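Local coordinates for DNA processing protein DprA (Streptococcus pneumoniae, PDB 3UQZ), which helps load the recombinase RecA onto single-stranded DNA during natural transformation, binding single-stranded DNA cooperatively and shielding it from nucleases, at residues F106-V111 with V137-L142; K160-I165 with D187-S192. All coordinates share one frame; numbering follows the deposited sequence.

How the contacts relate
Both contacts are buried, parallel strand pairings in the Rossmann-type sheet of the DprA core, and their centres lie about 9 Å apart. In contact 1, 106-111 pairs with 137-142; in contact 2, 160-165 pairs with 187-192. Strands 137-140 and 161-164 are themselves neighbours, so the four run side by side, and Ile138 O accepts probable hydrogen bonds from Ile162 N (2.9 Å) and Thr161 OG1 (2.7 Å). The chemistry differs at the ends: contact 1 closes on a serine hydroxyl bond at the C-terminal end of its strands, whereas contact 2 opens on a partly exposed lysine that reaches over a buried histidine to the carbonyl of exposed Asp187.

Contact 1. Residues F106-V111 with V137-L142; sequences FPKVAV and VIVSGL
With CG1 anti to the backbone N (chi1 174°), Val137 has CG2 opposite its carbonyl carbon and beside N, where that methyl meets Phe106 CB at 3.5 Å. The start of the Lys108 chain runs beside Val137, pointing the same way, with CG of Lys108 3.8 Å from CB of Val137. The segments carry parallel strands 108-113 and 137-140 of a beta-alpha-beta unit of the Rossmann-type fold, connected through helix 119-130. Their axes approach to 4.7 Å at 38°, a marked twist. The backbone ladder has four rungs: Val137 N to Pro107 O, Val109 N to Val137 O, Val139 N to Val109 O and Val111 N to Val139 O. The first three are nearly straight at the hydrogen, while the last bends to 144°. Lys108, Val137, Ala110 and Val139 share one face, which Ile162 of the next strand helps cover; there CG2 of Val139 crosses the Lys108 chain and meets its CB at 3.7 Å. Val109 and Ile138 lie side by side on the other face, CG1 of the valine 3.7 Å from CD1 of the isoleucine. Bends at chi3 and chi4 turn the Lys108 ammonium back to Phe106 O and Leu104 O, so two carbonyls hold its buried chain's polar end. At the C-terminal end, Ser140 OG donates to Val111 O at 2.7 Å, slightly tilted from the carbonyl plane.

Contact 2. Residues K160-I165 with D187-S192; sequences KTIAVI and DHLVLS
Ala163 and Leu191 form the middle of this pairing, where Leu191 N donates to Ala163 O at 2.7 Å in a nearly straight bond. The same ladder includes Ala163 N to Leu189 O and Ile165 N to Leu191 O, both also close to straight. Strand axes 4.7 Å apart and inclined by 22° fit a parallel pair with modest twist. On one face, CG2 of Ile162 reaches CD1 of Leu191 at 3.9 Å, and helix 204-215 packs on Val164 and Leu191. On the other, Ala163 and Val190 sit against Ile184 of helix 178-187. Next to them Ile165, its chi1 of 58° placing CG1 between the backbone N and the carbonyl carbon, swings across Val190 and brings CG1 to 3.7 Å from CB of Ser192; the serine hydroxyl itself is bonded to Thr167 O and Tyr194 N.

The opposite end is looser. Thr161 O and Leu189 N are 3.7 Å apart, and the imidazole of His188 lies between the chains instead. CG2 of Thr161 stands 4.0 Å above one face of that ring, offset toward its rim, while bends at chi2 and chi3 bring Lys160 NZ over the opposite face. The same NZ reaches Asp187 O at 3.2 Å, a long bond to the backbone of the exposed Asp187, 39° out of its carbonyl plane. Two adjacent parallel strands joined through a helix packed on one face make a beta-alpha-beta crossover: strand 161-164, helix 178-187 and strand 189-192 of the Rossmann-type fold.

Contact 1. Residues F106-V111 with V137-L142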
ATOM      1  N   PHE A 106     -18.813 -17.245  16.652  1.00 35.74           N
ATOM      2  CA  PHE A 106     -18.068 -16.016  16.880  1.00 35.09           C
ATOM      3  C   PHE A 106     -17.633 -15.281  15.609  1.00 37.55           C
ATOM      4  O   PHE A 106     -17.505 -15.925  14.554  1.00 35.48           O
ATOM      5  CB  PHE A 106     -16.838 -16.331  17.733  1.00 36.95           C
ATOM      6  CG  PHE A 106     -17.154 -16.681  19.156  1.00 39.51           C
ATOM      7  CD1 PHE A 106     -17.550 -15.699  20.059  1.00 43.59           C
ATOM      8  CD2 PHE A 106     -17.051 -17.993  19.605  1.00 42.62           C
ATOM      9  CE1 PHE A 106     -17.817 -16.021  21.392  1.00 45.38           C
ATOM     10  CE2 PHE A 106     -17.316 -18.315  20.936  1.00 46.16           C
ATOM     11  CZ  PHE A 106     -17.678 -17.325  21.826  1.00 44.89           C
ATOM     12  N   PRO A 107     -17.317 -13.949  15.693  1.00 34.16           N
ATOM     13  CA  PRO A 107     -16.796 -13.253  14.503  1.00 33.46           C
ATOM     14  C   PRO A 107     -15.421 -13.818  14.138  1.00 35.29           C
ATOM     15  O   PRO A 107     -14.600 -14.062  15.026  1.00 33.38           O
ATOM     16  CB  PRO A 107     -16.735 -11.786  14.943  1.00 35.15           C
ATOM     17  CG  PRO A 107     -17.617 -11.708  16.179  1.00 39.16           C
ATOM     18  CD  PRO A 107     -17.391 -13.021  16.844  1.00 34.99           C
ATOM     19  N   LYS A 108     -15.213 -14.095  12.834  1.00 31.82           N
ATOM     20  CA  LYS A 108     -14.008 -14.733  12.304  1.00 31.07           C
ATOM     21  C   LYS A 108     -13.267 -13.891  11.261  1.00 35.94           C
ATOM     22  O   LYS A 108     -13.894 -13.176  10.476  1.00 36.61           O
ATOM     23  CB  LYS A 108     -14.372 -16.096  11.682  1.00 32.11           C
ATOM     24  CG  LYS A 108     -14.985 -17.093  12.657  1.00 29.95           C
ATOM     25  CD  LYS A 108     -15.654 -18.276  11.967  1.00 28.54           C
ATOM     26  CE  LYS A 108     -17.030 -17.987  11.408  1.00 39.38           C
ATOM     27  NZ  LYS A 108     -18.053 -17.729  12.448  1.00 45.11           N
ATOM     28  N   VAL A 109     -11.927 -14.012  11.243  1.00 31.15           N
ATOM     29  CA  VAL A 109     -11.050 -13.361  10.275  1.00 30.00           C
ATOM     30  C   VAL A 109     -10.078 -14.401   9.725  1.00 32.84           C
ATOM     31  O   VAL A 109      -9.530 -15.207  10.483  1.00 31.94           O
ATOM     32  CB  VAL A 109     -10.360 -12.050  10.792  1.00 33.36           C
ATOM     33  CG1 VAL A 109      -9.275 -12.323  11.843  1.00 32.85           C
ATOM     34  CG2 VAL A 109      -9.807 -11.212   9.640  1.00 32.54           C
ATOM     35  N   ALA A 110      -9.920 -14.425   8.398  1.00 29.44           N
ATOM     36  CA  ALA A 110      -8.989 -15.334   7.748  1.00 29.14           C
ATOM     37  C   ALA A 110      -7.575 -14.704   7.710  1.00 32.80           C
ATOM     38  O   ALA A 110      -7.440 -13.482   7.715  1.00 30.20           O
ATOM     39  CB  ALA A 110      -9.462 -15.645   6.343  1.00 29.70           C
ATOM     40  N   VAL A 111      -6.534 -15.546   7.755  1.00 31.16           N
ATOM     41  CA  VAL A 111      -5.129 -15.132   7.694  1.00 31.90           C
ATOM     42  C   VAL A 111      -4.426 -16.072   6.716  1.00 37.12           C
ATOM     43  O   VAL A 111      -4.398 -17.288   6.927  1.00 36.21           O
ATOM     44  CB  VAL A 111      -4.395 -15.042   9.064  1.00 35.84           C
ATOM     45  CG1 VAL A 111      -2.989 -14.468   8.889  1.00 35.87           C
ATOM     46  CG2 VAL A 111      -5.177 -14.210  10.075  1.00 35.42           C
ATOM     47  N   VAL A 137     -11.930 -14.620  15.855  1.00 33.96           N
ATOM     48  CA  VAL A 137     -11.433 -15.995  15.770  1.00 33.88           C
ATOM     49  C   VAL A 137     -10.517 -16.027  14.534  1.00 36.37           C
ATOM     50  O   VAL A 137     -10.919 -15.580  13.446  1.00 35.47           O
ATOM     51  CB  VAL A 137     -12.588 -17.040  15.659  1.00 37.45           C
ATOM     52  CG1 VAL A 137     -12.050 -18.451  15.431  1.00 37.18           C
ATOM     53  CG2 VAL A 137     -13.469 -17.005  16.888  1.00 36.81           C
ATOM     54  N   ILE A 138      -9.288 -16.525  14.717  1.00 31.36           N
ATOM     55  CA  ILE A 138      -8.306 -16.603  13.637  1.00 30.59           C
ATOM     56  C   ILE A 138      -8.524 -17.880  12.832  1.00 32.77           C
ATOM     57  O   ILE A 138      -8.304 -18.994  13.345  1.00 32.71           O
ATOM     58  CB  ILE A 138      -6.844 -16.440  14.163  1.00 33.76           C
ATOM     59  CG1 ILE A 138      -6.633 -15.134  14.998  1.00 33.93           C
ATOM     60  CG2 ILE A 138      -5.789 -16.611  13.056  1.00 34.37           C
ATOM     61  CD1 ILE A 138      -7.102 -13.808  14.406  1.00 38.84           C
ATOM     62  N   VAL A 139      -8.976 -17.717  11.574  1.00 26.51           N
ATOM     63  CA  VAL A 139      -9.208 -18.851  10.687  1.00 25.72           C
ATOM     64  C   VAL A 139      -8.039 -18.979   9.716  1.00 30.78           C
ATOM     65  O   VAL A 139      -7.722 -18.015   9.018  1.00 31.96           O
ATOM     66  CB  VAL A 139     -10.574 -18.792   9.967  1.00 28.35           C
ATOM     67  CG1 VAL A 139     -10.818 -20.074   9.172  1.00 27.88           C
ATOM     68  CG2 VAL A 139     -11.712 -18.552  10.955  1.00 27.84           C
ATOM     69  N   SER A 140      -7.378 -20.146   9.698  1.00 26.37           N
ATOM     70  CA  SER A 140      -6.257 -20.421   8.799  1.00 26.67           C
ATOM     71  C   SER A 140      -6.172 -21.912   8.457  1.00 30.59           C
ATOM     72  O   SER A 140      -6.966 -22.689   8.970  1.00 29.25           O
ATOM     73  CB  SER A 140      -4.950 -19.878   9.367  1.00 31.70           C
ATOM     74  OG  SER A 140      -4.037 -19.632   8.312  1.00 39.43           O
ATOM     75  N   GLY A 141      -5.239 -22.295   7.587  1.00 29.05           N
ATOM     76  CA  GLY A 141      -5.135 -23.660   7.083  1.00 28.95           C
ATOM     77  C   GLY A 141      -4.037 -24.578   7.556  1.00 33.07           C
ATOM     78  O   GLY A 141      -3.780 -25.604   6.919  1.00 32.36           O
ATOM     79  N   LEU A 142      -3.387 -24.245   8.669  1.00 31.01           N
ATOM     80  CA  LEU A 142      -2.343 -25.085   9.286  1.00 30.58           C
ATOM     81  C   LEU A 142      -1.079 -25.341   8.434  1.00 35.71           C
ATOM     82  O   LEU A 142      -0.260 -26.183   8.800  1.00 36.46           O
ATOM     83  CB  LEU A 142      -2.969 -26.407   9.777  1.00 30.04           C
ATOM     84  CG  LEU A 142      -2.684 -26.915  11.177  1.00 33.96           C
ATOM     85  CD1 LEU A 142      -2.288 -25.814  12.149  1.00 34.12           C
ATOM     86  CD2 LEU A 142      -3.880 -27.640  11.693  1.00 34.52           C
TER

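Contact 2. Residues K160-I165 with D187-S192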
ATOM      1  N   LYS A 160      -8.892 -17.579  20.208  1.00 36.51           N
ATOM      2  CA  LYS A 160      -9.404 -18.794  19.579  1.00 35.77           C
ATOM      3  C   LYS A 160      -8.996 -18.925  18.128  1.00 37.80           C
ATOM      4  O   LYS A 160      -8.886 -17.916  17.439  1.00 38.61           O
ATOM      5  CB  LYS A 160     -10.938 -18.876  19.728  1.00 38.27           C
ATOM      6  CG  LYS A 160     -11.467 -18.825  21.183  1.00 49.28           C
ATOM      7  CD  LYS A 160     -10.917 -19.897  22.159  1.00 60.88           C
ATOM      8  CE  LYS A 160     -11.412 -21.307  21.920  1.00 70.06           C
ATOM      9  NZ  LYS A 160     -10.811 -22.269  22.883  1.00 75.91           N
ATOM     10  N   THR A 161      -8.776 -20.169  17.662  1.00 32.82           N
ATOM     11  CA  THR A 161      -8.410 -20.463  16.273  1.00 31.87           C
ATOM     12  C   THR A 161      -9.196 -21.624  15.618  1.00 34.07           C
ATOM     13  O   THR A 161      -9.517 -22.613  16.284  1.00 33.16           O
ATOM     14  CB  THR A 161      -6.874 -20.597  16.108  1.00 38.39           C
ATOM     15  OG1 THR A 161      -6.550 -20.479  14.724  1.00 39.19           O
ATOM     16  CG2 THR A 161      -6.322 -21.909  16.630  1.00 35.16           C
ATOM     17  N   ILE A 162      -9.477 -21.499  14.303  1.00 28.80           N
ATOM     18  CA  ILE A 162     -10.102 -22.555  13.494  1.00 27.09           C
ATOM     19  C   ILE A 162      -9.112 -22.931  12.396  1.00 32.03           C
ATOM     20  O   ILE A 162      -8.617 -22.047  11.698  1.00 33.19           O
ATOM     21  CB  ILE A 162     -11.493 -22.176  12.887  1.00 29.21           C
ATOM     22  CG1 ILE A 162     -12.535 -21.872  13.975  1.00 28.51           C
ATOM     23  CG2 ILE A 162     -12.010 -23.276  11.926  1.00 29.36           C
ATOM     24  CD1 ILE A 162     -13.810 -21.212  13.465  1.00 30.74           C
ATOM     25  N   ALA A 163      -8.826 -24.235  12.238  1.00 27.92           N
ATOM     26  CA  ALA A 163      -7.973 -24.758  11.165  1.00 27.16           C
ATOM     27  C   ALA A 163      -8.826 -25.503  10.131  1.00 33.50           C
ATOM     28  O   ALA A 163      -9.697 -26.299  10.501  1.00 35.22           O
ATOM     29  CB  ALA A 163      -6.908 -25.679  11.716  1.00 27.05           C
ATOM     30  N   VAL A 164      -8.605 -25.217   8.840  1.00 28.34           N
ATOM     31  CA  VAL A 164      -9.293 -25.886   7.722  1.00 26.98           C
ATOM     32  C   VAL A 164      -8.185 -26.685   7.001  1.00 31.89           C
ATOM     33  O   VAL A 164      -7.240 -26.094   6.484  1.00 32.30           O
ATOM     34  CB  VAL A 164     -10.062 -24.888   6.797  1.00 28.12           C
ATOM     35  CG1 VAL A 164     -10.893 -25.613   5.745  1.00 26.68           C
ATOM     36  CG2 VAL A 164     -10.954 -23.964   7.621  1.00 27.59           C
ATOM     37  N   ILE A 165      -8.232 -28.014   7.083  1.00 27.51           N
ATOM     38  CA  ILE A 165      -7.179 -28.858   6.506  1.00 26.64           C
ATOM     39  C   ILE A 165      -7.486 -29.416   5.109  1.00 30.29           C
ATOM     40  O   ILE A 165      -8.630 -29.355   4.642  1.00 29.03           O
ATOM     41  CB  ILE A 165      -6.716 -29.948   7.514  1.00 29.34           C
ATOM     42  CG1 ILE A 165      -7.886 -30.857   7.962  1.00 28.90           C
ATOM     43  CG2 ILE A 165      -5.983 -29.305   8.703  1.00 29.47           C
ATOM     44  CD1 ILE A 165      -7.487 -32.119   8.746  1.00 34.40           C
ATOM     45  N   ASP A 187      -8.560 -28.367  22.101  1.00 35.83           N
ATOM     46  CA  ASP A 187      -9.102 -27.160  22.707  1.00 36.30           C
ATOM     47  C   ASP A 187      -9.876 -26.203  21.815  1.00 39.10           C
ATOM     48  O   ASP A 187     -10.651 -25.404  22.347  1.00 39.07           O
ATOM     49  CB  ASP A 187      -7.976 -26.401  23.433  1.00 39.22           C
ATOM     50  CG  ASP A 187      -7.412 -27.090  24.664  1.00 52.10           C
ATOM     51  OD1 ASP A 187      -7.632 -28.310  24.819  1.00 52.88           O
ATOM     52  OD2 ASP A 187      -6.730 -26.408  25.462  1.00 59.84           O
ATOM     53  N   HIS A 188      -9.659 -26.260  20.479  1.00 34.43           N
ATOM     54  CA  HIS A 188     -10.255 -25.363  19.480  1.00 32.59           C
ATOM     55  C   HIS A 188     -11.119 -26.146  18.476  1.00 33.64           C
ATOM     56  O   HIS A 188     -11.862 -27.017  18.907  1.00 34.26           O
ATOM     57  CB  HIS A 188      -9.125 -24.555  18.806  1.00 33.50           C
ATOM     58  CG  HIS A 188      -8.323 -23.762  19.785  1.00 36.79           C
ATOM     59  ND1 HIS A 188      -8.615 -22.440  20.043  1.00 38.70           N
ATOM     60  CD2 HIS A 188      -7.331 -24.163  20.616  1.00 38.47           C
ATOM     61  CE1 HIS A 188      -7.785 -22.069  21.006  1.00 38.27           C
ATOM     62  NE2 HIS A 188      -6.998 -23.075  21.390  1.00 38.41           N
ATOM     63  N   LEU A 189     -11.026 -25.860  17.155  1.00 27.04           N
ATOM     64  CA  LEU A 189     -11.799 -26.535  16.107  1.00 24.55           C
ATOM     65  C   LEU A 189     -10.989 -26.765  14.811  1.00 28.70           C
ATOM     66  O   LEU A 189     -10.361 -25.837  14.293  1.00 28.44           O
ATOM     67  CB  LEU A 189     -13.069 -25.722  15.811  1.00 23.36           C
ATOM     68  CG  LEU A 189     -14.037 -26.227  14.731  1.00 25.77           C
ATOM     69  CD1 LEU A 189     -14.680 -27.574  15.107  1.00 23.83           C
ATOM     70  CD2 LEU A 189     -15.107 -25.185  14.453  1.00 26.36           C
ATOM     71  N   VAL A 190     -11.014 -28.006  14.297  1.00 24.67           N
ATOM     72  CA  VAL A 190     -10.368 -28.390  13.037  1.00 24.40           C
ATOM     73  C   VAL A 190     -11.490 -28.845  12.116  1.00 29.07           C
ATOM     74  O   VAL A 190     -12.294 -29.694  12.511  1.00 28.22           O
ATOM     75  CB  VAL A 190      -9.281 -29.504  13.168  1.00 27.62           C
ATOM     76  CG1 VAL A 190      -8.545 -29.706  11.849  1.00 27.02           C
ATOM     77  CG2 VAL A 190      -8.288 -29.210  14.280  1.00 26.94           C
ATOM     78  N   LEU A 191     -11.558 -28.272  10.911  1.00 26.19           N
ATOM     79  CA  LEU A 191     -12.568 -28.632   9.912  1.00 25.79           C
ATOM     80  C   LEU A 191     -11.915 -29.303   8.694  1.00 31.27           C
ATOM     81  O   LEU A 191     -10.769 -28.982   8.331  1.00 31.05           O
ATOM     82  CB  LEU A 191     -13.369 -27.404   9.457  1.00 25.29           C
ATOM     83  CG  LEU A 191     -14.231 -26.686  10.498  1.00 29.52           C
ATOM     84  CD1 LEU A 191     -14.654 -25.306   9.984  1.00 28.93           C
ATOM     85  CD2 LEU A 191     -15.466 -27.523  10.903  1.00 30.37           C
ATOM     86  N   SER A 192     -12.661 -30.225   8.052  1.00 27.62           N
ATOM     87  CA  SER A 192     -12.211 -30.947   6.852  1.00 27.35           C
ATOM     88  C   SER A 192     -13.379 -31.469   6.016  1.00 31.68           C
ATOM     89  O   SER A 192     -14.397 -31.881   6.564  1.00 32.64           O
ATOM     90  CB  SER A 192     -11.289 -32.110   7.223  1.00 30.03           C
ATOM     91  OG  SER A 192     -10.692 -32.676   6.068  1.00 34.45           O
TER